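Local coordinates for PatF (Prochloron didemni, PDB 4BG2), which probably belongs to the prenyltransferase family of patellamide (cyanobactin) biosynthesis, although its own reaction is not established, at residues R171-I176 and L190-P195; N215-V220 and V283-L288; Y228-F233 and P241-Y246; V279-T284 and F296-D301. All coordinates share one frame; numbering follows the deposited sequence.

Contact 1: R171-I176 and L190-P195; sequences RDTMVI and LGPCAP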
loop_
_atom_site.group_PDB
_atom_site.type_symbol
_atom_site.label_atom_id
_atom_site.label_comp_id
_atom_site.label_asym_id
_atom_site.label_seq_id
_atom_site.Cartn_x
_atom_site.Cartn_y
_atom_site.Cartn_z
ATOM N N ARG A 171 3.610 2.525 19.176
ATOM C CA ARG A 171 2.274 2.950 19.594
ATOM C C ARG A 171 1.305 3.265 18.444
ATOM O O ARG A 171 0.128 2.955 18.557
ATOM C CB ARG A 171 2.357 4.180 20.501
ATOM C CG ARG A 171 3.102 3.989 21.824
ATOM C CD ARG A 171 2.520 2.896 22.710
ATOM N NE ARG A 171 1.058 2.982 22.834
ATOM C CZ ARG A 171 0.291 2.066 23.434
ATOM N NH1 ARG A 171 0.826 0.983 23.988
ATOM N NH2 ARG A 171 -1.023 2.233 23.484
ATOM N N ASP A 172 1.774 3.862 17.345
ATOM C CA ASP A 172 0.868 4.341 16.279
ATOM C C ASP A 172 0.881 3.538 14.964
ATOM O O ASP A 172 0.172 3.897 14.015
ATOM C CB ASP A 172 1.151 5.816 15.992
ATOM C CG ASP A 172 0.729 6.737 17.154
ATOM O OD1 ASP A 172 0.041 6.274 18.109
ATOM O OD2 ASP A 172 1.082 7.933 17.105
ATOM N N THR A 173 1.663 2.457 14.908
ATOM C CA THR A 173 1.714 1.606 13.705
ATOM C C THR A 173 0.333 1.037 13.473
ATOM O O THR A 173 -0.224 0.346 14.316
ATOM C CB THR A 173 2.790 0.501 13.817
ATOM O OG1 THR A 173 4.072 1.108 13.735
ATOM C CG2 THR A 173 2.692 -0.527 12.692
HETATM N N MSE A 174 -0.233 1.363 12.320
HETATM C CA MSE A 174 -1.552 0.868 11.941
HETATM C C MSE A 174 -1.495 -0.027 10.715
HETATM O O MSE A 174 -2.433 -0.738 10.442
HETATM C CB MSE A 174 -2.443 2.068 11.648
HETATM C CG MSE A 174 -3.860 1.900 12.168
HETATM SE SE MSE A 174 -4.791 3.620 11.779
HETATM C CE MSE A 174 -5.056 3.276 9.854
ATOM N N VAL A 175 -0.406 0.035 9.968
ATOM C CA VAL A 175 -0.201 -0.828 8.818
ATOM C C VAL A 175 1.234 -1.360 8.877
ATOM O O VAL A 175 2.169 -0.630 9.198
ATOM C CB VAL A 175 -0.372 -0.076 7.461
ATOM C CG1 VAL A 175 -0.462 -1.066 6.320
ATOM C CG2 VAL A 175 -1.587 0.825 7.440
ATOM N N ILE A 176 1.406 -2.621 8.509
ATOM C CA ILE A 176 2.724 -3.212 8.322
ATOM C C ILE A 176 2.823 -3.771 6.904
ATOM O O ILE A 176 1.975 -4.544 6.469
ATOM C CB ILE A 176 2.986 -4.323 9.348
ATOM C CG1 ILE A 176 2.902 -3.755 10.764
ATOM C CG2 ILE A 176 4.348 -4.960 9.096
ATOM C CD1 ILE A 176 2.711 -4.819 11.831
ATOM N N LEU A 190 7.152 -0.295 8.551
ATOM C CA LEU A 190 6.294 0.051 9.691
ATOM C C LEU A 190 5.583 1.361 9.448
ATOM O O LEU A 190 6.216 2.365 9.116
ATOM C CB LEU A 190 7.088 0.125 10.992
ATOM C CG LEU A 190 7.181 -1.251 11.652
ATOM C CD1 LEU A 190 8.439 -1.940 11.162
ATOM C CD2 LEU A 190 7.134 -1.180 13.172
ATOM N N GLY A 191 4.260 1.332 9.595
ATOM C CA GLY A 191 3.398 2.386 9.068
ATOM C C GLY A 191 2.556 3.044 10.134
ATOM O O GLY A 191 1.369 2.773 10.229
ATOM N N PRO A 192 3.177 3.882 10.967
ATOM C CA PRO A 192 2.375 4.704 11.841
ATOM C C PRO A 192 1.486 5.668 11.049
ATOM O O PRO A 192 1.897 6.188 10.005
ATOM C CB PRO A 192 3.418 5.470 12.664
ATOM C CG PRO A 192 4.607 5.505 11.804
ATOM C CD PRO A 192 4.606 4.147 11.142
ATOM N N CYS A 193 0.271 5.870 11.542
ATOM C CA CYS A 193 -0.703 6.753 10.914
ATOM C C CYS A 193 -1.323 7.711 11.926
ATOM O O CYS A 193 -1.368 7.408 13.118
ATOM C CB CYS A 193 -1.817 5.940 10.291
ATOM S SG CYS A 193 -1.260 4.913 8.934
ATOM N N ALA A 194 -1.803 8.855 11.426
ATOM C CA ALA A 194 -2.560 9.829 12.243
ATOM C C ALA A 194 -3.773 10.343 11.474
ATOM O O ALA A 194 -3.677 10.564 10.282
ATOM C CB ALA A 194 -1.660 10.992 12.637
ATOM N N PRO A 195 -4.905 10.576 12.162
ATOM C CA PRO A 195 -6.147 11.022 11.488
ATOM C C PRO A 195 -6.063 12.427 10.876
ATOM O O PRO A 195 -5.372 13.284 11.439
ATOM C CB PRO A 195 -7.175 11.003 12.622
ATOM C CG PRO A 195 -6.376 11.331 13.845
ATOM C CD PRO A 195 -5.032 10.652 13.638
#

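Contact 2: N215-V220 and V283-L288; sequences NLSRKV and VTETEL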
loop_
_atom_site.group_PDB
_atom_site.type_symbol
_atom_site.label_atom_id
_atom_site.label_comp_id
_atom_site.label_asym_id
_atom_site.label_seq_id
_atom_site.Cartn_x
_atom_site.Cartn_y
_atom_site.Cartn_z
ATOM N N ASN A 215 9.849 17.363 14.203
ATOM C CA ASN A 215 10.966 16.898 13.400
ATOM C C ASN A 215 10.870 17.129 11.902
ATOM O O ASN A 215 11.887 17.128 11.235
ATOM C CB ASN A 215 11.219 15.410 13.688
ATOM C CG ASN A 215 11.447 15.147 15.169
ATOM O OD1 ASN A 215 12.575 15.128 15.627
ATOM N ND2 ASN A 215 10.377 14.994 15.924
ATOM N N LEU A 216 9.667 17.250 11.358
ATOM C CA LEU A 216 9.525 17.244 9.914
ATOM C C LEU A 216 9.393 18.667 9.389
ATOM O O LEU A 216 9.151 19.592 10.147
ATOM C CB LEU A 216 8.341 16.388 9.474
ATOM C CG LEU A 216 8.464 14.887 9.733
ATOM C CD1 LEU A 216 7.312 14.157 9.066
ATOM C CD2 LEU A 216 9.808 14.319 9.272
ATOM N N SER A 217 9.552 18.829 8.083
ATOM C CA SER A 217 9.657 20.148 7.500
ATOM C C SER A 217 8.353 20.941 7.647
ATOM O O SER A 217 7.277 20.381 7.901
ATOM C CB SER A 217 10.010 20.029 6.027
ATOM O OG SER A 217 8.897 19.550 5.294
ATOM N N ARG A 218 8.459 22.250 7.468
ATOM C CA ARG A 218 7.291 23.121 7.475
ATOM C C ARG A 218 6.316 22.724 6.374
ATOM O O ARG A 218 5.104 22.748 6.562
ATOM C CB ARG A 218 7.717 24.587 7.331
ATOM C CG ARG A 218 8.475 25.072 8.563
ATOM C CD ARG A 218 8.814 26.544 8.502
ATOM N NE ARG A 218 9.880 26.832 7.530
ATOM C CZ ARG A 218 11.021 27.472 7.794
ATOM N NH1 ARG A 218 11.303 27.923 9.015
ATOM N NH2 ARG A 218 11.896 27.675 6.814
ATOM N N LYS A 219 6.847 22.318 5.230
ATOM C CA LYS A 219 5.998 21.916 4.116
ATOM C C LYS A 219 5.161 20.672 4.481
ATOM O O LYS A 219 3.962 20.627 4.188
ATOM C CB LYS A 219 6.844 21.686 2.857
ATOM C CG LYS A 219 6.065 21.097 1.692
ATOM C CD LYS A 219 5.826 22.110 0.592
ATOM C CE LYS A 219 4.615 21.729 -0.261
ATOM N NZ LYS A 219 3.310 21.465 0.437
ATOM N N VAL A 220 5.784 19.691 5.128
ATOM C CA VAL A 220 5.043 18.540 5.675
ATOM C C VAL A 220 4.002 18.964 6.702
ATOM O O VAL A 220 2.826 18.593 6.595
ATOM C CB VAL A 220 5.976 17.500 6.328
ATOM C CG1 VAL A 220 5.168 16.474 7.125
ATOM C CG2 VAL A 220 6.771 16.787 5.245
ATOM N N VAL A 283 5.397 10.277 -0.848
ATOM C CA VAL A 283 6.532 11.123 -1.181
ATOM C C VAL A 283 7.439 11.279 0.038
ATOM O O VAL A 283 6.971 11.231 1.158
ATOM C CB VAL A 283 6.008 12.476 -1.757
ATOM C CG1 VAL A 283 5.206 13.261 -0.733
ATOM C CG2 VAL A 283 7.143 13.330 -2.304
ATOM N N THR A 284 8.738 11.427 -0.162
ATOM C CA THR A 284 9.644 11.715 0.952
ATOM C C THR A 284 9.609 13.210 1.325
ATOM O O THR A 284 9.252 14.060 0.513
ATOM C CB THR A 284 11.097 11.361 0.631
ATOM O OG1 THR A 284 11.531 12.170 -0.447
ATOM C CG2 THR A 284 11.242 9.870 0.275
ATOM N N GLU A 285 9.974 13.505 2.562
ATOM C CA GLU A 285 10.167 14.889 3.020
ATOM C C GLU A 285 11.030 15.673 2.035
ATOM O O GLU A 285 10.667 16.773 1.624
ATOM C CB GLU A 285 10.858 14.892 4.385
ATOM C CG GLU A 285 10.814 16.244 5.104
ATOM C CD GLU A 285 11.488 16.201 6.459
ATOM O OE1 GLU A 285 12.302 15.281 6.716
ATOM O OE2 GLU A 285 11.208 17.086 7.279
ATOM N N THR A 286 12.173 15.076 1.682
ATOM C CA THR A 286 13.144 15.665 0.761
ATOM C C THR A 286 12.515 16.026 -0.582
ATOM O O THR A 286 12.749 17.092 -1.102
ATOM C CB THR A 286 14.302 14.671 0.499
ATOM O OG1 THR A 286 15.058 14.493 1.706
ATOM C CG2 THR A 286 15.231 15.182 -0.629
ATOM N N GLU A 287 11.717 15.120 -1.144
ATOM C CA GLU A 287 11.106 15.372 -2.445
ATOM C C GLU A 287 9.999 16.422 -2.362
ATOM O O GLU A 287 9.721 17.102 -3.348
ATOM C CB GLU A 287 10.586 14.083 -3.059
ATOM C CG GLU A 287 9.951 14.258 -4.432
ATOM C CD GLU A 287 10.963 14.524 -5.541
ATOM O OE1 GLU A 287 12.162 14.202 -5.378
ATOM O OE2 GLU A 287 10.541 15.062 -6.580
ATOM N N LEU A 288 9.355 16.538 -1.207
ATOM C CA LEU A 288 8.340 17.582 -0.982
ATOM C C LEU A 288 8.907 18.996 -0.936
ATOM O O LEU A 288 8.167 19.952 -1.123
ATOM C CB LEU A 288 7.598 17.368 0.335
ATOM C CG LEU A 288 6.168 16.863 0.285
ATOM C CD1 LEU A 288 5.592 16.966 1.695
ATOM C CD2 LEU A 288 5.292 17.632 -0.707
#

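Contact 3: Y228-F233 and P241-Y246; sequences YLFGAF and PILFFY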
loop_
_atom_site.group_PDB
_atom_site.type_symbol
_atom_site.label_atom_id
_atom_site.label_comp_id
_atom_site.label_asym_id
_atom_site.label_seq_id
_atom_site.Cartn_x
_atom_site.Cartn_y
_atom_site.Cartn_z
ATOM N N TYR A 228 -7.708 13.162 5.154
ATOM C CA TYR A 228 -8.345 12.459 6.265
ATOM C C TYR A 228 -7.362 11.558 7.028
ATOM O O TYR A 228 -7.642 11.137 8.147
ATOM C CB TYR A 228 -9.562 11.661 5.791
ATOM C CG TYR A 228 -9.262 10.442 4.952
ATOM C CD1 TYR A 228 -9.005 9.195 5.545
ATOM C CD2 TYR A 228 -9.275 10.512 3.564
ATOM C CE1 TYR A 228 -8.739 8.064 4.771
ATOM C CE2 TYR A 228 -9.024 9.384 2.789
ATOM C CZ TYR A 228 -8.757 8.166 3.402
ATOM O OH TYR A 228 -8.503 7.045 2.642
ATOM N N LEU A 229 -6.215 11.268 6.433
ATOM C CA LEU A 229 -5.237 10.400 7.087
ATOM C C LEU A 229 -3.866 10.797 6.652
ATOM O O LEU A 229 -3.653 11.182 5.515
ATOM C CB LEU A 229 -5.518 8.913 6.751
ATOM C CG LEU A 229 -4.755 7.779 7.478
ATOM C CD1 LEU A 229 -4.903 7.831 8.987
ATOM C CD2 LEU A 229 -5.228 6.410 6.983
ATOM N N PHE A 230 -2.914 10.664 7.559
ATOM C CA PHE A 230 -1.506 10.892 7.266
ATOM C C PHE A 230 -0.761 9.676 7.766
ATOM O O PHE A 230 -1.055 9.168 8.865
ATOM C CB PHE A 230 -1.013 12.148 8.002
ATOM C CG PHE A 230 0.490 12.322 7.976
ATOM C CD1 PHE A 230 1.148 12.616 6.783
ATOM C CD2 PHE A 230 1.234 12.207 9.130
ATOM C CE1 PHE A 230 2.524 12.770 6.751
ATOM C CE2 PHE A 230 2.600 12.354 9.109
ATOM C CZ PHE A 230 3.251 12.647 7.912
ATOM N N GLY A 231 0.189 9.201 6.980
ATOM C CA GLY A 231 1.000 8.043 7.375
ATOM C C GLY A 231 2.435 8.192 6.937
ATOM O O GLY A 231 2.753 8.964 6.047
ATOM N N ALA A 232 3.309 7.453 7.575
ATOM C CA ALA A 232 4.693 7.436 7.206
ATOM C C ALA A 232 5.161 5.993 7.292
ATOM O O ALA A 232 4.871 5.320 8.285
ATOM C CB ALA A 232 5.492 8.311 8.149
ATOM N N PHE A 233 5.885 5.522 6.288
ATOM C CA PHE A 233 6.502 4.212 6.382
ATOM C C PHE A 233 7.979 4.305 6.694
ATOM O O PHE A 233 8.743 4.894 5.946
ATOM C CB PHE A 233 6.300 3.409 5.096
ATOM C CG PHE A 233 4.961 2.752 4.982
ATOM C CD1 PHE A 233 4.515 1.872 5.944
ATOM C CD2 PHE A 233 4.172 2.959 3.862
ATOM C CE1 PHE A 233 3.295 1.235 5.802
ATOM C CE2 PHE A 233 2.948 2.338 3.712
ATOM C CZ PHE A 233 2.499 1.487 4.694
ATOM N N PRO A 241 11.711 8.124 5.890
ATOM C CA PRO A 241 10.410 7.553 5.653
ATOM C C PRO A 241 9.770 8.022 4.351
ATOM O O PRO A 241 10.028 9.129 3.897
ATOM C CB PRO A 241 9.586 8.064 6.841
ATOM C CG PRO A 241 10.282 9.330 7.299
ATOM C CD PRO A 241 11.727 9.027 7.072
ATOM N N ILE A 242 8.869 7.216 3.822
ATOM C CA ILE A 242 7.965 7.651 2.781
ATOM C C ILE A 242 6.655 8.080 3.433
ATOM O O ILE A 242 6.121 7.379 4.282
ATOM C CB ILE A 242 7.795 6.578 1.687
ATOM C CG1 ILE A 242 6.863 7.074 0.590
ATOM C CG2 ILE A 242 7.278 5.265 2.255
ATOM C CD1 ILE A 242 7.071 6.332 -0.699
ATOM N N LEU A 243 6.213 9.296 3.110
ATOM C CA LEU A 243 5.054 9.904 3.742
ATOM C C LEU A 243 3.887 9.692 2.843
ATOM O O LEU A 243 4.037 9.776 1.644
ATOM C CB LEU A 243 5.256 11.417 3.975
ATOM C CG LEU A 243 6.565 11.851 4.631
ATOM C CD1 LEU A 243 6.602 13.370 4.853
ATOM C CD2 LEU A 243 6.788 11.130 5.959
ATOM N N PHE A 244 2.726 9.406 3.413
ATOM C CA PHE A 244 1.531 9.164 2.638
ATOM C C PHE A 244 0.520 10.213 3.078
ATOM O O PHE A 244 0.290 10.373 4.266
ATOM C CB PHE A 244 0.937 7.777 2.948
ATOM C CG PHE A 244 1.482 6.665 2.126
ATOM C CD1 PHE A 244 2.813 6.269 2.245
ATOM C CD2 PHE A 244 0.632 5.903 1.299
ATOM C CE1 PHE A 244 3.298 5.180 1.494
ATOM C CE2 PHE A 244 1.113 4.829 0.575
ATOM C CZ PHE A 244 2.451 4.461 0.675
ATOM N N PHE A 245 -0.127 10.852 2.109
ATOM C CA PHE A 245 -1.177 11.824 2.367
ATOM C C PHE A 245 -2.461 11.341 1.693
ATOM O O PHE A 245 -2.538 11.390 0.476
ATOM C CB PHE A 245 -0.758 13.180 1.811
ATOM C CG PHE A 245 0.564 13.652 2.329
ATOM C CD1 PHE A 245 0.642 14.333 3.542
ATOM C CD2 PHE A 245 1.724 13.405 1.626
ATOM C CE1 PHE A 245 1.861 14.765 4.027
ATOM C CE2 PHE A 245 2.944 13.826 2.105
ATOM C CZ PHE A 245 3.017 14.504 3.309
ATOM N N TYR A 246 -3.444 10.891 2.486
ATOM C CA TYR A 246 -4.709 10.343 1.980
ATOM C C TYR A 246 -5.801 11.413 1.886
ATOM O O TYR A 246 -6.034 12.150 2.831
ATOM C CB TYR A 246 -5.195 9.152 2.842
ATOM C CG TYR A 246 -4.653 7.769 2.374
ATOM C CD1 TYR A 246 -5.358 7.024 1.405
ATOM C CD2 TYR A 246 -3.481 7.217 2.878
ATOM C CE1 TYR A 246 -4.904 5.781 0.954
ATOM C CE2 TYR A 246 -3.015 5.963 2.427
ATOM C CZ TYR A 246 -3.730 5.258 1.456
ATOM O OH TYR A 246 -3.310 4.012 0.968
#

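Contact 4: V279-T284 and F296-D301; sequences VAIAVT and FCFYYD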
loop_
_atom_site.group_PDB
_atom_site.type_symbol
_atom_site.label_atom_id
_atom_site.label_comp_id
_atom_site.label_asym_id
_atom_site.label_seq_id
_atom_site.Cartn_x
_atom_site.Cartn_y
_atom_site.Cartn_z
ATOM N N VAL A 279 -7.641 8.899 -2.712
ATOM C CA VAL A 279 -6.346 8.940 -3.383
ATOM C C VAL A 279 -5.300 9.189 -2.330
ATOM O O VAL A 279 -5.620 9.591 -1.219
ATOM C CB VAL A 279 -6.272 10.020 -4.472
ATOM C CG1 VAL A 279 -7.344 9.750 -5.505
ATOM C CG2 VAL A 279 -6.469 11.437 -3.901
ATOM N N ALA A 280 -4.053 8.898 -2.660
ATOM C CA ALA A 280 -2.963 9.199 -1.770
ATOM C C ALA A 280 -1.728 9.501 -2.563
ATOM O O ALA A 280 -1.454 8.873 -3.575
ATOM C CB ALA A 280 -2.709 8.045 -0.805
ATOM N N ILE A 281 -0.969 10.467 -2.076
ATOM C CA ILE A 281 0.333 10.735 -2.598
ATOM C C ILE A 281 1.361 10.239 -1.592
ATOM O O ILE A 281 1.292 10.569 -0.418
ATOM C CB ILE A 281 0.539 12.233 -2.846
ATOM C CG1 ILE A 281 -0.527 12.746 -3.799
ATOM C CG2 ILE A 281 1.942 12.491 -3.407
ATOM C CD1 ILE A 281 -0.519 12.089 -5.172
ATOM N N ALA A 282 2.326 9.472 -2.087
ATOM C CA ALA A 282 3.429 8.970 -1.264
ATOM C C ALA A 282 4.699 9.615 -1.762
ATOM O O ALA A 282 5.031 9.514 -2.956
ATOM C CB ALA A 282 3.515 7.450 -1.345
ATOM N N VAL A 283 5.397 10.277 -0.848
ATOM C CA VAL A 283 6.532 11.123 -1.181
ATOM C C VAL A 283 7.439 11.279 0.038
ATOM O O VAL A 283 6.971 11.231 1.158
ATOM C CB VAL A 283 6.008 12.476 -1.757
ATOM C CG1 VAL A 283 5.206 13.261 -0.733
ATOM C CG2 VAL A 283 7.143 13.330 -2.304
ATOM N N THR A 284 8.738 11.427 -0.162
ATOM C CA THR A 284 9.644 11.715 0.952
ATOM C C THR A 284 9.609 13.210 1.325
ATOM O O THR A 284 9.252 14.060 0.513
ATOM C CB THR A 284 11.097 11.361 0.631
ATOM O OG1 THR A 284 11.531 12.170 -0.447
ATOM C CG2 THR A 284 11.242 9.870 0.275
ATOM N N PHE A 296 7.707 10.221 -6.758
ATOM C CA PHE A 296 6.559 10.014 -5.885
ATOM C C PHE A 296 5.737 8.850 -6.381
ATOM O O PHE A 296 5.924 8.377 -7.492
ATOM C CB PHE A 296 5.654 11.271 -5.815
ATOM C CG PHE A 296 5.056 11.656 -7.131
ATOM C CD1 PHE A 296 5.796 12.398 -8.049
ATOM C CD2 PHE A 296 3.766 11.273 -7.462
ATOM C CE1 PHE A 296 5.255 12.738 -9.275
ATOM C CE2 PHE A 296 3.229 11.593 -8.699
ATOM C CZ PHE A 296 3.969 12.350 -9.594
ATOM N N CYS A 297 4.816 8.413 -5.538
ATOM C CA CYS A 297 3.820 7.419 -5.905
ATOM C C CYS A 297 2.437 7.992 -5.751
ATOM O O CYS A 297 2.161 8.670 -4.779
ATOM C CB CYS A 297 3.935 6.210 -4.991
ATOM S SG CYS A 297 5.281 5.147 -5.438
ATOM N N PHE A 298 1.571 7.716 -6.712
ATOM C CA PHE A 298 0.202 8.208 -6.720
ATOM C C PHE A 298 -0.755 6.990 -6.664
ATOM O O PHE A 298 -0.782 6.172 -7.568
ATOM C CB PHE A 298 0.031 8.996 -8.005
ATOM C CG PHE A 298 -1.177 9.900 -8.039
ATOM C CD1 PHE A 298 -2.434 9.441 -7.690
ATOM C CD2 PHE A 298 -1.048 11.203 -8.496
ATOM C CE1 PHE A 298 -3.550 10.282 -7.750
ATOM C CE2 PHE A 298 -2.155 12.043 -8.579
ATOM C CZ PHE A 298 -3.409 11.586 -8.193
ATOM N N TYR A 299 -1.566 6.930 -5.619
ATOM C CA TYR A 299 -2.459 5.806 -5.342
ATOM C C TYR A 299 -3.882 6.292 -5.532
ATOM O O TYR A 299 -4.182 7.425 -5.203
ATOM C CB TYR A 299 -2.274 5.366 -3.881
ATOM C CG TYR A 299 -0.984 4.664 -3.597
ATOM C CD1 TYR A 299 0.176 5.353 -3.287
ATOM C CD2 TYR A 299 -0.916 3.259 -3.667
ATOM C CE1 TYR A 299 1.379 4.664 -3.026
ATOM C CE2 TYR A 299 0.263 2.581 -3.410
ATOM C CZ TYR A 299 1.394 3.273 -3.094
ATOM O OH TYR A 299 2.552 2.549 -2.874
ATOM N N TYR A 300 -4.750 5.445 -6.065
ATOM C CA TYR A 300 -6.176 5.685 -6.034
ATOM C C TYR A 300 -6.890 4.368 -5.738
ATOM O O TYR A 300 -6.423 3.300 -6.152
ATOM C CB TYR A 300 -6.662 6.344 -7.335
ATOM C CG TYR A 300 -6.531 5.507 -8.573
ATOM C CD1 TYR A 300 -5.358 5.496 -9.303
ATOM C CD2 TYR A 300 -7.594 4.758 -9.034
ATOM C CE1 TYR A 300 -5.247 4.740 -10.457
ATOM C CE2 TYR A 300 -7.495 4.012 -10.191
ATOM C CZ TYR A 300 -6.315 3.994 -10.886
ATOM O OH TYR A 300 -6.216 3.222 -12.014
ATOM N N ASP A 301 -8.022 4.463 -5.040
ATOM C CA ASP A 301 -8.733 3.331 -4.472
ATOM C C ASP A 301 -10.127 3.271 -5.059
ATOM O O ASP A 301 -10.849 4.284 -5.077
ATOM C CB ASP A 301 -8.796 3.497 -2.952
ATOM C CG ASP A 301 -9.335 2.256 -2.218
ATOM O OD1 ASP A 301 -9.338 1.131 -2.771
ATOM O OD2 ASP A 301 -9.746 2.409 -1.040
#

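Contact 1: R171-I176 and L190-P195
The T173-V175 backbone runs antiparallel to G191-C193, the short strand axes inclined at 140°, and the register slips by one residue where M174 and V175 together face G191. G191 O takes both amides from the same side of its carbonyl plane. M174 N lies 3.0 Å from G191 O, with an angle of 167° at the hydrogen. V175 N lies 3.3 Å from G191 O. The return bond, G191 N to V175 O, is weak and bent. A CB on G191 would fall 2.8 Å from V175 O, so the bulge leaves no room for a side chain there. On the helix side of the bulge, C193 N reaches D172 O at 3.2 Å.

The side chains part on two sides. M174, a selenomethionine, lays SE beside C193, 4.1 Å from CB, and the bend at chi3 (77°) then turns only the terminal methyl; V175 CG2 comes more loosely toward the sulfur of C193. T173 turns its methyl CG2 to G191 N and brings OG1 obliquely across L190, 3.9 Å from CD2; that hydroxyl is bonded to L169 O in the preceding helix turn. The D172 side chain touches P192 through CB, while its carboxylate goes elsewhere, OD1 to G205 N and OD2 to L208 N at the start of helix 206-215.

Two N-H groups converging on one carbonyl mark a classic beta bulge. It sits where helix 163-172 passes straight into strand 173-181, the first strand of a hairpin in the closed antiparallel barrel.

Contact 2: N215-V220 and V283-L288
V220 and L288 form the tight part of this contact, and S217 with E285 the polar part. V220 CG2 meets L288 CD1 at 3.7 Å, the two side chains crossing at about a right angle, and the same methyl lies 4.1 Å from E285 CG. Behind them V220 rests on L243 and L288 on F245, so this corner is buried.

E285 leaves its helix with CG anti to the backbone N (chi1 -166°) and stays extended, which carries the carboxylate over to the turn before helix 218-223. OE2 accepts weakly from S217 N; the modelled 2.5 Å and the 121° at the hydrogen make the details of this bond doubtful. L216 CD2 lies 3.7 Å from OE1, crossing the carboxylate obliquely. S217 also caps its own helix, OG taking V220 N at 3.1 Å, and T284 does the same for the following turn, OG1 taking E287 N at 3.0 Å. The E285 charge near the start of helix 218-223 may be favoured by the helix dipole. With an alanine in place of E285, S217 N would probably lose its weak acceptor and a gap would open beside L216 and V220.

Toward solvent the fit is looser. K219 drapes its methylene chain across L288, CD 3.6 Å from L288 O, and sends NZ to a weak bond with Y256 O, while N215 is exposed.

The contact thus joins the junction of helices 206-215 and 218-223 to the short helix 285-288 that follows strand 276-284, with strand 242-247 beneath both.

Contact 3: Y228-F233 and P241-Y246
G231 O receives F244 N at 2.7 Å, in a nearly straight bond (168° at the hydrogen); G231 N answers to F244 O. At one end F233 N and I242 O are as close, 2.7 Å, and at the other Y246 N bonds to L229 O, giving an antiparallel ladder.

On the face carrying F233 and F244 the two rings make an offset edge-to-face pair, planes at 90° and centroids 5.2 Å apart. The edge of F233, at CD2, comes 3.4 Å from F244 CE1, while F233 CB touches I242 CG2. A serine in place of F244 would probably leave the edge of F233 without the aromatic face it meets and open a gap toward Y299 and A282.

Farther along, Y228 swings its ring back over Y246 (chi1 71°), so that Y246 CB sits over one face, 3.7 Å from CZ. The opposite face of the sheet holds F230 and F245 side by side and oblique, with F230 CE1 3.4 Å from F245 CE1, and A232 CB against L243 CD2. Helices 206-215 and 218-223 cover that side.

Little but carbon meets between the side chains, which makes the hairpin a largely apolar wall: one face seals against helices, and the other lines the barrel interior with aromatic rings, among which Y246 adds a polar end, its hydroxyl bonded to E51.

Contact 4: V279-T284 and F296-D301
Four backbone hydrogen bonds tie A280 and A282 to Y299 and C297. A282 N and C297 O lie 2.8 Å apart, practically linear at 175°, and C297 N to A282 O makes the reciprocal bond. Y299 N meets A280 O at 2.8 Å, and A280 N bonds in return to Y299 O. In the non-hydrogen-bonded pairs weaker CA-H contacts fill in, such as V279 CA to Y299 O at 3.2 Å.

The aromatic contacts divide between the faces of the sheet. I281 lays CD1 over one face of the F298 ring, 3.7 Å from its centroid and toward the rim. With chi1 at -164° the F298 ring swings away from its own backbone N and leans across to I281. On the other face Y299 offers an edge: A280 O lies in the ring plane, and CE1 is 3.9 Å from A282 CB.

Aliphatic contacts complete the fit. A282 CB faces C297 CB at 3.9 Å; on the same face the Y299 ring meets F244. V279 CG1 meets Y300 CB at 3.9 Å. The Y300 hydroxyl itself goes off to H22 ND1.

Helix 261-272 covers F298 and Y300 through I266 and C270. Strand 276-284 bonds on its other edge to strand 242-247, strand 295-303 bonds to strand 48-57 and so closes the barrel, and the C275-C306 disulfide links the chain just beyond this pair.

In the fold
Contacts 1, 3 and 4 are pairings within the same antiparallel barrel; contact 2 is peripheral, about 20 Å from the chain centre to its own. Contacts 1 and 4 are buried and contact 3 partly so. They follow round the wall: A194 N to F230 O connects contact 1 with contact 3, and F245 N to I281 O connects contact 3 with contact 4. Contact 4 shares V283 and T284 with contact 2, which leaves the sheet for the surrounding helices. Chemistry follows position: regular ladders with aromatic packing in contacts 3 and 4, a bulged backbone at a helix-strand junction in contact 1, and a carboxylate beside a small apolar patch in contact 2.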